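PDB 6YJO: FAD-binding PCMH-type domain-containing protein from Gibberella zeae, which binds FAD through a double covalent linkage and probably acts as an oligosaccharide-oxidising flavoenzyme. Local coordinates for residues Leu248-Glu252 / Asn253-Glu257; Leu355-Asn358 / Gln359-Phe363. All blocks are in the same frame, centred on the assembly; numbering follows the deposited sequence.

Contact 1: residues Leu248-Glu252 / Asn253-Glu257; sequences LDWNE and NEAVE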
# COMPACT_ATOMS: atom_id res chain seq x y z
N LEU A 248 21.19 5.04 15.14
CA LEU A 248 21.17 6.13 16.10
C LEU A 248 20.59 5.65 17.42
O LEU A 248 19.98 4.58 17.50
CB LEU A 248 20.34 7.32 15.58
CG LEU A 248 20.83 7.99 14.30
CD1 LEU A 248 19.91 7.64 13.14
CD2 LEU A 248 20.91 9.49 14.51
N ASP A 249 20.81 6.46 18.46
CA ASP A 249 20.18 6.25 19.77
C ASP A 249 19.86 7.64 20.35
O ASP A 249 20.56 8.17 21.22
CB ASP A 249 21.08 5.44 20.71
CG ASP A 249 20.39 5.12 22.01
OD1 ASP A 249 19.14 5.14 22.05
OD2 ASP A 249 21.10 4.87 23.01
N TRP A 250 18.78 8.23 19.85
CA TRP A 250 18.33 9.54 20.30
C TRP A 250 17.78 9.50 21.72
O TRP A 250 17.25 8.48 22.18
CB TRP A 250 17.23 10.07 19.38
CG TRP A 250 17.68 10.56 18.05
CD1 TRP A 250 18.93 10.97 17.69
CD2 TRP A 250 16.86 10.70 16.88
NE1 TRP A 250 18.93 11.35 16.37
CE2 TRP A 250 17.67 11.20 15.85
CE3 TRP A 250 15.51 10.45 16.62
CZ2 TRP A 250 17.19 11.45 14.57
CZ3 TRP A 250 15.03 10.70 15.35
CH2 TRP A 250 15.86 11.20 14.34
N ASN A 251 17.91 10.62 22.41
CA ASN A 251 17.08 10.96 23.55
C ASN A 251 15.99 11.92 23.08
O ASN A 251 16.02 12.42 21.96
CB ASN A 251 17.92 11.57 24.67
CG ASN A 251 18.68 12.82 24.23
OD1 ASN A 251 18.11 13.74 23.65
ND2 ASN A 251 19.97 12.85 24.51
N GLU A 252 15.01 12.17 23.96
CA GLU A 252 13.85 12.98 23.59
C GLU A 252 14.26 14.24 22.83
O GLU A 252 13.72 14.54 21.76
CB GLU A 252 13.05 13.36 24.83
CG GLU A 252 11.88 14.29 24.52
CD GLU A 252 10.89 14.42 25.66
OE1 GLU A 252 10.91 13.56 26.56
OE2 GLU A 252 10.11 15.39 25.66
N ASN A 253 15.22 15.00 23.37
CA ASN A 253 15.57 16.28 22.78
C ASN A 253 16.46 16.14 21.56
O ASN A 253 16.45 17.03 20.70
CB ASN A 253 16.23 17.19 23.82
CG ASN A 253 16.73 18.47 23.21
OD1 ASN A 253 15.95 19.37 22.88
ND2 ASN A 253 18.05 18.58 23.05
N GLU A 254 17.25 15.06 21.46
CA GLU A 254 17.95 14.77 20.22
C GLU A 254 17.00 14.29 19.13
O GLU A 254 17.39 14.29 17.96
CB GLU A 254 19.03 13.72 20.43
CG GLU A 254 20.33 14.26 21.00
CD GLU A 254 21.39 13.19 21.16
OE1 GLU A 254 21.02 11.99 21.17
OE2 GLU A 254 22.58 13.54 21.26
N ALA A 255 15.78 13.88 19.49
CA ALA A 255 14.78 13.48 18.51
C ALA A 255 13.95 14.65 18.02
O ALA A 255 13.53 14.64 16.85
CB ALA A 255 13.87 12.41 19.10
N VAL A 256 13.68 15.66 18.85
CA VAL A 256 13.00 16.85 18.34
C VAL A 256 13.88 17.56 17.32
O VAL A 256 13.40 18.09 16.32
CB VAL A 256 12.58 17.81 19.48
CG1 VAL A 256 12.09 17.05 20.71
CG2 VAL A 256 13.68 18.81 19.84
N GLU A 257 15.20 17.54 17.54
CA GLU A 257 16.13 18.15 16.59
C GLU A 257 16.30 17.26 15.36
O GLU A 257 16.15 17.73 14.23
CB GLU A 257 17.48 18.39 17.27
CG GLU A 257 17.83 19.86 17.47
CD GLU A 257 16.77 20.61 18.25
OE1 GLU A 257 16.14 21.52 17.67
OE2 GLU A 257 16.55 20.27 19.44
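The indole of Trp250 lies against the backbone of the first helical turn: on one face it receives the carbonyl oxygen of Glu254, 3.5 Å above the ring plane and shifted toward the rim, and on that same face the CA of Ala255. The methyl group of Ala255 comes in obliquely, its CB 3.6 Å from Trp250 CE3. On the side of the Glu254 oxygen, beyond the rim, Glu254 CB comes near Trp250 CD1, and the Glu254 carboxylate is turned 70° away from the indole plane. A second pair of flat groups sits on the solvent side, where the Asn251 amide and the Glu254 carboxylate are nearly parallel, their planes 24° apart, although the two side chains cross at about a right angle.

Asn251 is the N-cap of the helix. With chi1 at 58°, CG is tucked between the backbone N and the carbonyl carbon, which bends Asn251 OD1 back over the first turn to accept from Glu254 N at 2.7 Å; the donor is tilted from the amide plane. Asn251 OD1 also rests 3.3 Å from Glu254 CB. One main-chain bond, from Ala255 N to Asn251 O at 2.9 Å, adds to the side-chain cap, and the next runs from Val256 N to Glu252 O. Ala255 N also reaches Glu252 O, but weakly. Val256 CG1 packs 3.2 Å from Glu252 O.

The whole arrangement is a capped helix start at the exit of a strand. Strand 242-248 ends at Leu248, which pairs through its backbone with Gln284 of strand 283-290, and Gln284 OE1 also accepts from Trp250 N. Helix 252-268 then packs against helix 357-371, with Glu252 and Ala255 touching Phe368 and Val256 touching Ala364.

Contact 2: residues Leu355-Asn358 / Gln359-Phe363; sequences LTRN and QVKSF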
# COMPACT_ATOMS: atom_id res chain seq x y z
N LEU A 355 5.91 19.07 10.11
CA LEU A 355 5.49 19.37 11.48
C LEU A 355 6.19 20.63 12.00
O LEU A 355 7.33 20.93 11.63
CB LEU A 355 5.81 18.19 12.40
CG LEU A 355 4.80 17.05 12.49
CD1 LEU A 355 4.70 16.28 11.18
CD2 LEU A 355 5.18 16.12 13.65
N THR A 356 5.50 21.35 12.87
CA THR A 356 6.07 22.50 13.56
C THR A 356 6.97 22.03 14.70
O THR A 356 6.91 20.87 15.13
CB THR A 356 4.96 23.39 14.12
OG1 THR A 356 4.28 22.70 15.17
CG2 THR A 356 3.97 23.76 13.04
N ARG A 357 7.81 22.94 15.19
CA ARG A 357 8.69 22.62 16.32
C ARG A 357 7.90 21.99 17.46
O ARG A 357 8.30 20.97 18.02
CB ARG A 357 9.41 23.88 16.81
CG ARG A 357 10.18 23.66 18.11
CD ARG A 357 11.36 24.61 18.27
NE ARG A 357 12.44 24.32 17.33
CZ ARG A 357 13.41 23.44 17.54
NH1 ARG A 357 13.47 22.74 18.67
NH2 ARG A 357 14.35 23.25 16.62
N ASN A 358 6.76 22.59 17.81
CA ASN A 358 5.98 22.13 18.95
C ASN A 358 5.24 20.83 18.66
O ASN A 358 4.98 20.07 19.60
CB ASN A 358 4.98 23.22 19.37
CG ASN A 358 5.66 24.56 19.63
OD1 ASN A 358 5.39 25.54 18.93
ND2 ASN A 358 6.54 24.60 20.62
N GLN A 359 4.92 20.56 17.40
CA GLN A 359 4.31 19.28 17.04
C GLN A 359 5.32 18.15 17.17
O GLN A 359 4.99 17.07 17.68
CB GLN A 359 3.74 19.35 15.63
CG GLN A 359 2.35 19.95 15.58
CD GLN A 359 2.06 20.66 14.27
OE1 GLN A 359 2.73 20.44 13.27
NE2 GLN A 359 1.05 21.54 14.28
N VAL A 360 6.56 18.37 16.72
CA VAL A 360 7.60 17.36 16.86
C VAL A 360 7.92 17.13 18.33
O VAL A 360 8.29 16.02 18.72
CB VAL A 360 8.86 17.75 16.07
CG1 VAL A 360 9.90 16.64 16.12
CG2 VAL A 360 8.51 18.08 14.62
N LYS A 361 7.77 18.16 19.17
CA LYS A 361 8.05 18.00 20.60
C LYS A 361 6.96 17.18 21.28
O LYS A 361 7.25 16.38 22.18
CB LYS A 361 8.20 19.37 21.26
CG LYS A 361 9.50 20.09 20.90
CD LYS A 361 9.46 21.58 21.21
CE LYS A 361 9.57 21.88 22.71
NZ LYS A 361 9.67 23.35 22.98
N SER A 362 5.70 17.33 20.85
CA SER A 362 4.61 16.55 21.42
C SER A 362 4.75 15.07 21.06
O SER A 362 4.49 14.20 21.89
CB SER A 362 3.26 17.09 20.95
OG SER A 362 2.20 16.27 21.40
N PHE A 363 5.16 14.78 19.83
CA PHE A 363 5.37 13.39 19.42
C PHE A 363 6.49 12.75 20.23
O PHE A 363 6.34 11.62 20.72
CB PHE A 363 5.67 13.32 17.92
CG PHE A 363 6.18 11.98 17.46
CD1 PHE A 363 5.40 10.85 17.60
CD2 PHE A 363 7.43 11.86 16.89
CE1 PHE A 363 5.86 9.61 17.18
CE2 PHE A 363 7.90 10.63 16.46
CZ PHE A 363 7.11 9.50 16.61
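Thr356 and Gln359 form a capping box at the start of helix 357-371, each side chain bonding to the other's backbone N-H. Thr356 holds OG1 at chi1 68°, between its own N and carbonyl carbon, and from there the oxygen accepts from Gln359 N at 3.2 Å. In the return bond Thr356 N donates to Gln359 OE1 at 2.9 Å, almost straight at 173°, although the donor stands well above the amide plane. Gln359 reaches back because CG is opposite its carbonyl carbon (chi1 -84°) and the chain beyond is extended, laying CD across Thr356 OG1. The buried Gln359 side chain also touches Thr448 and Met449.

Outside the box, Val360 N closes the first turn on Thr356 O. Lys361 starts along the Arg357 carbonyl and bends at chi3; its CD meets Arg357 CG, while the guanidinium of Arg357 turns to Glu257 of helix 252-268. Ser362 gives its hydroxyl to a different neighbour, bonding to Ser444 O. Beneath the cap, Leu355 rests on Leu417 and Trp419 of strand 417-423, and its CB packs 3.5 Å from Val360 CG2.

In the fold
Contacts 1 and 2 are the capped beginnings of two adjacent helices, 252-268 and 357-371, with centres about 13 Å apart. A salt bridge joins them directly: Glu257 OE1 lies 2.7 Å from Arg357 NH2. Beside it Val256 packs against the second helix, with CG1 4.0 Å from Lys361 CG and its carbonyl O 3.8 Å from Val360 CG1. The preceding strands, 242-248 and 346-352, belong to one antiparallel sheet, so both caps mark strand-to-helix turns of that layer. Both contacts lie away from the FAD site, in the outer part of the chain, their centres about 29 and 26 Å from its centre.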